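Actin-related protein 8 (Homo sapiens, PDB 4FO0) binds ATP, shows low basal ATPase activity and is a subunit of the INO80 chromatin-remodelling complex, which acts in transcription, DNA replication and probably DNA repair. Local coordinates at residues Y209-V218 / V582-W593. Sequence-based numbering, arbitrary orientation.
Sequences YNKQHVKELV and VRMLRERAAFVW
Trp593, the last residue of the chain, lays its indole between the first turn of helix 211-225 and Leu585 of helix 583-588. Lys211 crosses one face with its aliphatic chain: CG stands over the six-membered ring, 4.1 Å from its centroid, in a CH-pi contact. A lysine suits this spot because its methylenes can cover an aromatic face while its charged end runs on toward the C-terminal carboxylate; the chain is extended as far as CE, then bends at its last torsion, and Lys211 NZ lies 3.6 Å from Trp593 O. Leu585 CB covers the opposite face of the indole, and Val214 CG1 meets its edge in plane, 3.9 Å from Trp593 CZ3. The first torsion of Trp593 (chi1 -180°), with CG opposite its N, carries the indole in between Lys211 and Leu585.

Tyr209 joins the cluster from the loop before the helix. Tyr209 OH donates to Trp593 O at 3.0 Å, tilted 26° from the carbonyl plane, a bond that ties down the carboxylate end. Its ring lies roughly parallel to the indole but displaced, with CE2 out toward the rim on the same side as Lys211. Against Phe591 it is oblique, planes at 58°, with Tyr209 CZ 3.5 Å from Phe591 CE2. A phenylalanine in place of Tyr209 would probably keep much of this aromatic contact but leave the terminal carboxylate without its hydroxyl donor, freer to turn.

Asn210 caps the helix, its OD1 accepting from His213 N at 3.1 Å. Farther along, Val218 CG2 approaches Leu585 CD1 at 4.4 Å. The C-terminal end thus packs on subdomain 1 of the actin fold, where actin's own chain also ends. Trp577 of helix 574-580 touches Lys215, Val218 and Leu585, Phe591 rests on strand 229-234, and helix 170-187 meets another side of helix 211-225 through Leu174 and Leu217.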
ATOM      1  N   TYR A 209      -2.913   3.226 -15.034  1.00 37.26           N
ATOM      2  CA  TYR A 209      -3.302   1.817 -15.151  1.00 40.17           C
ATOM      3  C   TYR A 209      -2.780   1.218 -16.443  1.00 39.19           C
ATOM      4  O   TYR A 209      -2.390   1.924 -17.352  1.00 43.80           O
ATOM      5  CB  TYR A 209      -4.838   1.663 -15.113  1.00 45.04           C
ATOM      6  CG  TYR A 209      -5.523   2.590 -16.083  1.00 41.88           C
ATOM      7  CD1 TYR A 209      -5.957   3.849 -15.682  1.00 41.88           C
ATOM      8  CD2 TYR A 209      -5.680   2.236 -17.414  1.00 47.56           C
ATOM      9  CE1 TYR A 209      -6.554   4.719 -16.581  1.00 51.67           C
ATOM     10  CE2 TYR A 209      -6.277   3.104 -18.320  1.00 58.98           C
ATOM     11  CZ  TYR A 209      -6.710   4.338 -17.896  1.00 42.83           C
ATOM     12  OH  TYR A 209      -7.296   5.191 -18.791  1.00 58.53           O
ATOM     13  N   ASN A 210      -2.789  -0.100 -16.521  1.00 40.87           N
ATOM     14  CA  ASN A 210      -2.386  -0.767 -17.731  1.00 38.49           C
ATOM     15  C   ASN A 210      -3.632  -1.264 -18.467  1.00 38.86           C
ATOM     16  O   ASN A 210      -4.345  -2.137 -17.966  1.00 40.89           O
ATOM     17  CB  ASN A 210      -1.455  -1.913 -17.362  1.00 28.37           C
ATOM     18  CG  ASN A 210      -1.066  -2.758 -18.551  1.00 45.58           C
ATOM     19  OD1 ASN A 210      -1.896  -3.072 -19.412  1.00 49.41           O
ATOM     20  ND2 ASN A 210       0.208  -3.146 -18.604  1.00 35.92           N
ATOM     21  N   LYS A 211      -3.902  -0.702 -19.644  1.00 36.54           N
ATOM     22  CA  LYS A 211      -5.139  -1.013 -20.371  1.00 36.34           C
ATOM     23  C   LYS A 211      -5.336  -2.508 -20.578  1.00 42.09           C
ATOM     24  O   LYS A 211      -6.403  -3.052 -20.295  1.00 42.55           O
ATOM     25  CB  LYS A 211      -5.184  -0.302 -21.722  1.00 39.46           C
ATOM     26  CG  LYS A 211      -5.346   1.205 -21.636  1.00 41.94           C
ATOM     27  CD  LYS A 211      -5.277   1.817 -23.033  1.00 55.00           C
ATOM     28  CE  LYS A 211      -5.257   3.340 -22.986  1.00 94.68           C
ATOM     29  NZ  LYS A 211      -4.083   3.880 -22.229  1.00 88.97           N
ATOM     30  N   GLN A 212      -4.303  -3.179 -21.070  1.00 40.20           N
ATOM     31  CA  GLN A 212      -4.416  -4.602 -21.318  1.00 39.59           C
ATOM     32  C   GLN A 212      -4.848  -5.380 -20.079  1.00 41.58           C
ATOM     33  O   GLN A 212      -5.712  -6.255 -20.147  1.00 44.12           O
ATOM     34  CB  GLN A 212      -3.096  -5.161 -21.832  1.00 35.45           C
ATOM     35  CG  GLN A 212      -3.301  -6.446 -22.624  1.00 66.72           C
ATOM     36  CD  GLN A 212      -2.284  -7.518 -22.290  1.00 77.68           C
ATOM     37  OE1 GLN A 212      -1.140  -7.226 -21.921  1.00 55.88           O
ATOM     38  NE2 GLN A 212      -2.700  -8.777 -22.413  1.00 84.32           N
ATOM     39  N   HIS A 213      -4.224  -5.057 -18.952  1.00 41.36           N
ATOM     40  CA  HIS A 213      -4.451  -5.768 -17.701  1.00 36.31           C
ATOM     41  C   HIS A 213      -5.809  -5.511 -17.110  1.00 40.45           C
ATOM     42  O   HIS A 213      -6.438  -6.426 -16.575  1.00 40.30           O
ATOM     43  CB  HIS A 213      -3.394  -5.382 -16.683  1.00 35.13           C
ATOM     44  CG  HIS A 213      -2.040  -5.888 -17.031  1.00 41.10           C
ATOM     45  ND1 HIS A 213      -0.897  -5.467 -16.389  1.00 37.83           N
ATOM     46  CD2 HIS A 213      -1.645  -6.782 -17.966  1.00 37.28           C
ATOM     47  CE1 HIS A 213       0.146  -6.081 -16.915  1.00 31.23           C
ATOM     48  NE2 HIS A 213      -0.282  -6.890 -17.870  1.00 40.21           N
ATOM     49  N   VAL A 214      -6.231  -4.251 -17.158  1.00 37.07           N
ATOM     50  CA  VAL A 214      -7.575  -3.881 -16.751  1.00 34.30           C
ATOM     51  C   VAL A 214      -8.586  -4.644 -17.610  1.00 43.56           C
ATOM     52  O   VAL A 214      -9.506  -5.283 -17.086  1.00 37.98           O
ATOM     53  CB  VAL A 214      -7.769  -2.386 -16.903  1.00 40.29           C
ATOM     54  CG1 VAL A 214      -9.199  -1.980 -16.560  1.00 39.46           C
ATOM     55  CG2 VAL A 214      -6.781  -1.681 -16.023  1.00 38.58           C
ATOM     56  N   LYS A 215      -8.388  -4.599 -18.927  1.00 39.34           N
ATOM     57  CA  LYS A 215      -9.211  -5.366 -19.856  1.00 41.37           C
ATOM     58  C   LYS A 215      -9.379  -6.801 -19.357  1.00 43.10           C
ATOM     59  O   LYS A 215     -10.495  -7.290 -19.193  1.00 43.51           O
ATOM     60  CB  LYS A 215      -8.572  -5.357 -21.242  1.00 41.83           C
ATOM     61  CG  LYS A 215      -9.371  -6.063 -22.321  1.00 58.12           C
ATOM     62  CD  LYS A 215      -8.530  -6.316 -23.578  1.00 52.42           C
ATOM     63  CE  LYS A 215      -7.636  -7.545 -23.423  1.00 61.38           C
ATOM     64  NZ  LYS A 215      -6.644  -7.689 -24.530  1.00 77.60           N
ATOM     65  N   GLU A 216      -8.257  -7.459 -19.097  1.00 39.37           N
ATOM     66  CA  GLU A 216      -8.246  -8.836 -18.620  1.00 36.56           C
ATOM     67  C   GLU A 216      -9.030  -9.050 -17.333  1.00 38.50           C
ATOM     68  O   GLU A 216      -9.662 -10.090 -17.148  1.00 47.70           O
ATOM     69  CB  GLU A 216      -6.806  -9.288 -18.385  1.00 46.75           C
ATOM     70  CG  GLU A 216      -5.983  -9.456 -19.645  1.00 57.08           C
ATOM     71  CD  GLU A 216      -6.387 -10.680 -20.434  1.00 71.94           C
ATOM     72  OE1 GLU A 216      -7.204 -11.476 -19.916  1.00 75.31           O
ATOM     73  OE2 GLU A 216      -5.889 -10.845 -21.569  1.00 87.27           O
ATOM     74  N   LEU A 217      -8.954  -8.080 -16.432  1.00 35.07           N
ATOM     75  CA  LEU A 217      -9.584  -8.192 -15.125  1.00 35.60           C
ATOM     76  C   LEU A 217     -11.084  -8.092 -15.291  1.00 45.93           C
ATOM     77  O   LEU A 217     -11.845  -8.906 -14.763  1.00 44.52           O
ATOM     78  CB  LEU A 217      -9.093  -7.073 -14.203  1.00 26.29           C
ATOM     79  CG  LEU A 217      -7.677  -7.277 -13.664  1.00 44.85           C
ATOM     80  CD1 LEU A 217      -7.190  -6.021 -12.949  1.00 25.68           C
ATOM     81  CD2 LEU A 217      -7.621  -8.493 -12.741  1.00 22.95           C
ATOM     82  N   VAL A 218     -11.497  -7.069 -16.024  1.00 36.35           N
ATOM     83  CA  VAL A 218     -12.880  -6.916 -16.404  1.00 39.06           C
ATOM     84  C   VAL A 218     -13.385  -8.206 -17.034  1.00 44.21           C
ATOM     85  O   VAL A 218     -14.466  -8.695 -16.704  1.00 41.63           O
ATOM     86  CB  VAL A 218     -13.042  -5.786 -17.416  1.00 43.68           C
ATOM     87  CG1 VAL A 218     -14.453  -5.795 -17.976  1.00 38.25           C
ATOM     88  CG2 VAL A 218     -12.698  -4.451 -16.769  1.00 34.01           C
ATOM     89  N   VAL A 582     -13.577  -4.726 -25.235  1.00 64.72           N
ATOM     90  CA  VAL A 582     -12.831  -3.519 -24.897  1.00 52.20           C
ATOM     91  C   VAL A 582     -13.486  -2.243 -25.387  1.00 58.20           C
ATOM     92  O   VAL A 582     -13.249  -1.156 -24.849  1.00 59.91           O
ATOM     93  CB  VAL A 582     -11.433  -3.581 -25.517  1.00 62.38           C
ATOM     94  CG1 VAL A 582     -10.539  -2.494 -24.922  1.00 57.19           C
ATOM     95  CG2 VAL A 582     -10.847  -4.973 -25.321  1.00 67.79           C
ATOM     96  N   ARG A 583     -14.284  -2.375 -26.436  1.00 63.33           N
ATOM     97  CA  ARG A 583     -14.993  -1.240 -26.992  1.00 63.33           C
ATOM     98  C   ARG A 583     -15.837  -0.565 -25.905  1.00 58.58           C
ATOM     99  O   ARG A 583     -16.057   0.644 -25.937  1.00 53.23           O
ATOM    100  CB  ARG A 583     -15.877  -1.714 -28.141  1.00 67.58           C
ATOM    101  CG  ARG A 583     -16.382  -0.615 -29.049  1.00 70.69           C
ATOM    102  CD  ARG A 583     -17.721  -1.022 -29.632  1.00 88.96           C
ATOM    103  NE  ARG A 583     -18.050  -0.293 -30.852  1.00124.41           N
ATOM    104  CZ  ARG A 583     -19.271  -0.245 -31.376  1.00113.71           C
ATOM    105  NH1 ARG A 583     -20.272  -0.871 -30.772  1.00 94.42           N
ATOM    106  NH2 ARG A 583     -19.492   0.438 -32.495  1.00101.93           N
ATOM    107  N   MET A 584     -16.292  -1.349 -24.932  1.00 48.42           N
ATOM    108  CA  MET A 584     -17.169  -0.829 -23.892  1.00 53.86           C
ATOM    109  C   MET A 584     -16.444   0.168 -23.015  1.00 56.74           C
ATOM    110  O   MET A 584     -16.973   1.227 -22.686  1.00 61.97           O
ATOM    111  CB  MET A 584     -17.717  -1.965 -23.040  1.00 54.43           C
ATOM    112  CG  MET A 584     -18.390  -3.058 -23.853  1.00 67.92           C
ATOM    113  SD  MET A 584     -19.942  -2.495 -24.578  1.00 74.50           S
ATOM    114  CE  MET A 584     -19.871  -0.729 -24.274  1.00 66.80           C
ATOM    115  N   LEU A 585     -15.218  -0.176 -22.652  1.00 58.56           N
ATOM    116  CA  LEU A 585     -14.387   0.695 -21.835  1.00 53.41           C
ATOM    117  C   LEU A 585     -14.097   2.000 -22.560  1.00 59.45           C
ATOM    118  O   LEU A 585     -14.207   3.077 -21.974  1.00 62.77           O
ATOM    119  CB  LEU A 585     -13.094  -0.025 -21.446  1.00 54.11           C
ATOM    120  CG  LEU A 585     -13.395  -1.255 -20.582  1.00 55.85           C
ATOM    121  CD1 LEU A 585     -12.253  -2.241 -20.572  1.00 47.85           C
ATOM    122  CD2 LEU A 585     -13.760  -0.841 -19.161  1.00 31.84           C
ATOM    123  N   ARG A 586     -13.736   1.912 -23.836  1.00 55.31           N
ATOM    124  CA  ARG A 586     -13.506   3.122 -24.614  1.00 67.08           C
ATOM    125  C   ARG A 586     -14.752   3.998 -24.647  1.00 72.85           C
ATOM    126  O   ARG A 586     -14.668   5.214 -24.476  1.00 73.36           O
ATOM    127  CB  ARG A 586     -13.021   2.800 -26.027  1.00 63.06           C
ATOM    128  CG  ARG A 586     -11.520   2.571 -26.084  1.00 89.56           C
ATOM    129  CD  ARG A 586     -11.003   2.498 -27.499  1.00 78.41           C
ATOM    130  NE  ARG A 586     -11.546   1.351 -28.220  1.00 89.89           N
ATOM    131  CZ  ARG A 586     -11.018   0.130 -28.200  1.00 92.03           C
ATOM    132  NH1 ARG A 586     -11.590  -0.844 -28.900  1.00 80.71           N
ATOM    133  NH2 ARG A 586      -9.923  -0.119 -27.485  1.00 74.57           N
ATOM    134  N   GLU A 587     -15.909   3.380 -24.850  1.00 67.07           N
ATOM    135  CA  GLU A 587     -17.152   4.136 -24.907  1.00 64.02           C
ATOM    136  C   GLU A 587     -17.563   4.658 -23.542  1.00 52.47           C
ATOM    137  O   GLU A 587     -17.868   5.834 -23.385  1.00 74.32           O
ATOM    138  CB  GLU A 587     -18.291   3.284 -25.470  1.00 69.22           C
ATOM    139  CG  GLU A 587     -18.191   2.968 -26.957  1.00 79.02           C
ATOM    140  CD  GLU A 587     -19.262   1.982 -27.409  1.00 95.88           C
ATOM    141  OE1 GLU A 587     -20.283   1.838 -26.697  1.00 92.68           O
ATOM    142  OE2 GLU A 587     -19.081   1.341 -28.469  1.00 82.70           O
ATOM    143  N   ARG A 588     -17.544   3.780 -22.549  1.00 57.24           N
ATOM    144  CA  ARG A 588     -18.350   3.995 -21.358  1.00 50.18           C
ATOM    145  C   ARG A 588     -17.592   4.173 -20.044  1.00 55.95           C
ATOM    146  O   ARG A 588     -18.193   4.164 -18.969  1.00 61.96           O
ATOM    147  CB  ARG A 588     -19.345   2.841 -21.226  1.00 55.12           C
ATOM    148  CG  ARG A 588     -20.517   3.147 -20.345  1.00 52.59           C
ATOM    149  CD  ARG A 588     -21.417   1.960 -20.262  1.00 50.29           C
ATOM    150  NE  ARG A 588     -21.998   1.624 -21.555  1.00 56.29           N
ATOM    151  CZ  ARG A 588     -22.761   0.557 -21.753  1.00 61.09           C
ATOM    152  NH1 ARG A 588     -23.020  -0.262 -20.741  1.00 61.32           N
ATOM    153  NH2 ARG A 588     -23.257   0.299 -22.951  1.00 55.85           N
ATOM    154  N   ALA A 589     -16.281   4.338 -20.114  1.00 54.84           N
ATOM    155  CA  ALA A 589     -15.514   4.541 -18.894  1.00 60.05           C
ATOM    156  C   ALA A 589     -15.630   5.978 -18.381  1.00 43.76           C
ATOM    157  O   ALA A 589     -15.520   6.933 -19.150  1.00 61.93           O
ATOM    158  CB  ALA A 589     -14.057   4.153 -19.101  1.00 48.75           C
ATOM    159  N   ALA A 590     -15.850   6.108 -17.073  1.00 56.65           N
ATOM    160  CA  ALA A 590     -15.948   7.402 -16.397  1.00 56.62           C
ATOM    161  C   ALA A 590     -14.738   8.278 -16.667  1.00 63.78           C
ATOM    162  O   ALA A 590     -14.847   9.502 -16.783  1.00 70.84           O
ATOM    163  CB  ALA A 590     -16.114   7.201 -14.899  1.00 67.30           C
ATOM    164  N   PHE A 591     -13.577   7.644 -16.743  1.00 47.08           N
ATOM    165  CA  PHE A 591     -12.361   8.355 -17.076  1.00 49.30           C
ATOM    166  C   PHE A 591     -12.086   8.176 -18.564  1.00 54.93           C
ATOM    167  O   PHE A 591     -12.728   7.364 -19.237  1.00 55.05           O
ATOM    168  CB  PHE A 591     -11.204   7.804 -16.252  1.00 46.24           C
ATOM    169  CG  PHE A 591     -11.079   6.324 -16.332  1.00 43.70           C
ATOM    170  CD1 PHE A 591     -11.831   5.514 -15.504  1.00 46.40           C
ATOM    171  CD2 PHE A 591     -10.243   5.737 -17.265  1.00 37.05           C
ATOM    172  CE1 PHE A 591     -11.727   4.142 -15.583  1.00 47.33           C
ATOM    173  CE2 PHE A 591     -10.134   4.370 -17.347  1.00 40.90           C
ATOM    174  CZ  PHE A 591     -10.876   3.570 -16.505  1.00 46.60           C
ATOM    175  N   VAL A 592     -11.133   8.941 -19.078  1.00 47.09           N
ATOM    176  CA  VAL A 592     -10.733   8.791 -20.465  1.00 54.99           C
ATOM    177  C   VAL A 592      -9.859   7.549 -20.637  1.00 43.81           C
ATOM    178  O   VAL A 592      -8.681   7.544 -20.286  1.00 56.77           O
ATOM    179  CB  VAL A 592      -9.994  10.042 -20.958  1.00 61.71           C
ATOM    180  CG1 VAL A 592      -9.470   9.834 -22.365  1.00 44.61           C
ATOM    181  CG2 VAL A 592     -10.925  11.234 -20.904  1.00 42.42           C
ATOM    182  N   TRP A 593     -10.454   6.487 -21.165  1.00 47.04           N
ATOM    183  CA  TRP A 593      -9.718   5.259 -21.417  1.00 68.17           C
ATOM    184  C   TRP A 593      -8.442   5.562 -22.201  1.00 76.85           C
ATOM    185  O   TRP A 593      -7.328   5.248 -21.757  1.00 66.49           O
ATOM    186  CB  TRP A 593     -10.597   4.263 -22.170  1.00 55.18           C
ATOM    187  CG  TRP A 593      -9.927   2.972 -22.468  1.00 55.15           C
ATOM    188  CD1 TRP A 593      -9.412   2.569 -23.668  1.00 65.96           C
ATOM    189  CD2 TRP A 593      -9.697   1.899 -21.551  1.00 61.24           C
ATOM    190  NE1 TRP A 593      -8.873   1.308 -23.555  1.00 67.47           N
ATOM    191  CE2 TRP A 593      -9.035   0.873 -22.266  1.00 60.67           C
ATOM    192  CE3 TRP A 593      -9.980   1.705 -20.193  1.00 55.96           C
ATOM    193  CZ2 TRP A 593      -8.655  -0.328 -21.668  1.00 49.01           C
ATOM    194  CZ3 TRP A 593      -9.604   0.506 -19.598  1.00 46.03           C
ATOM    195  CH2 TRP A 593      -8.949  -0.494 -20.337  1.00 53.41           C
ATOM    196  OXT TRP A 593      -8.499   6.154 -23.282  1.00 80.55           O
TER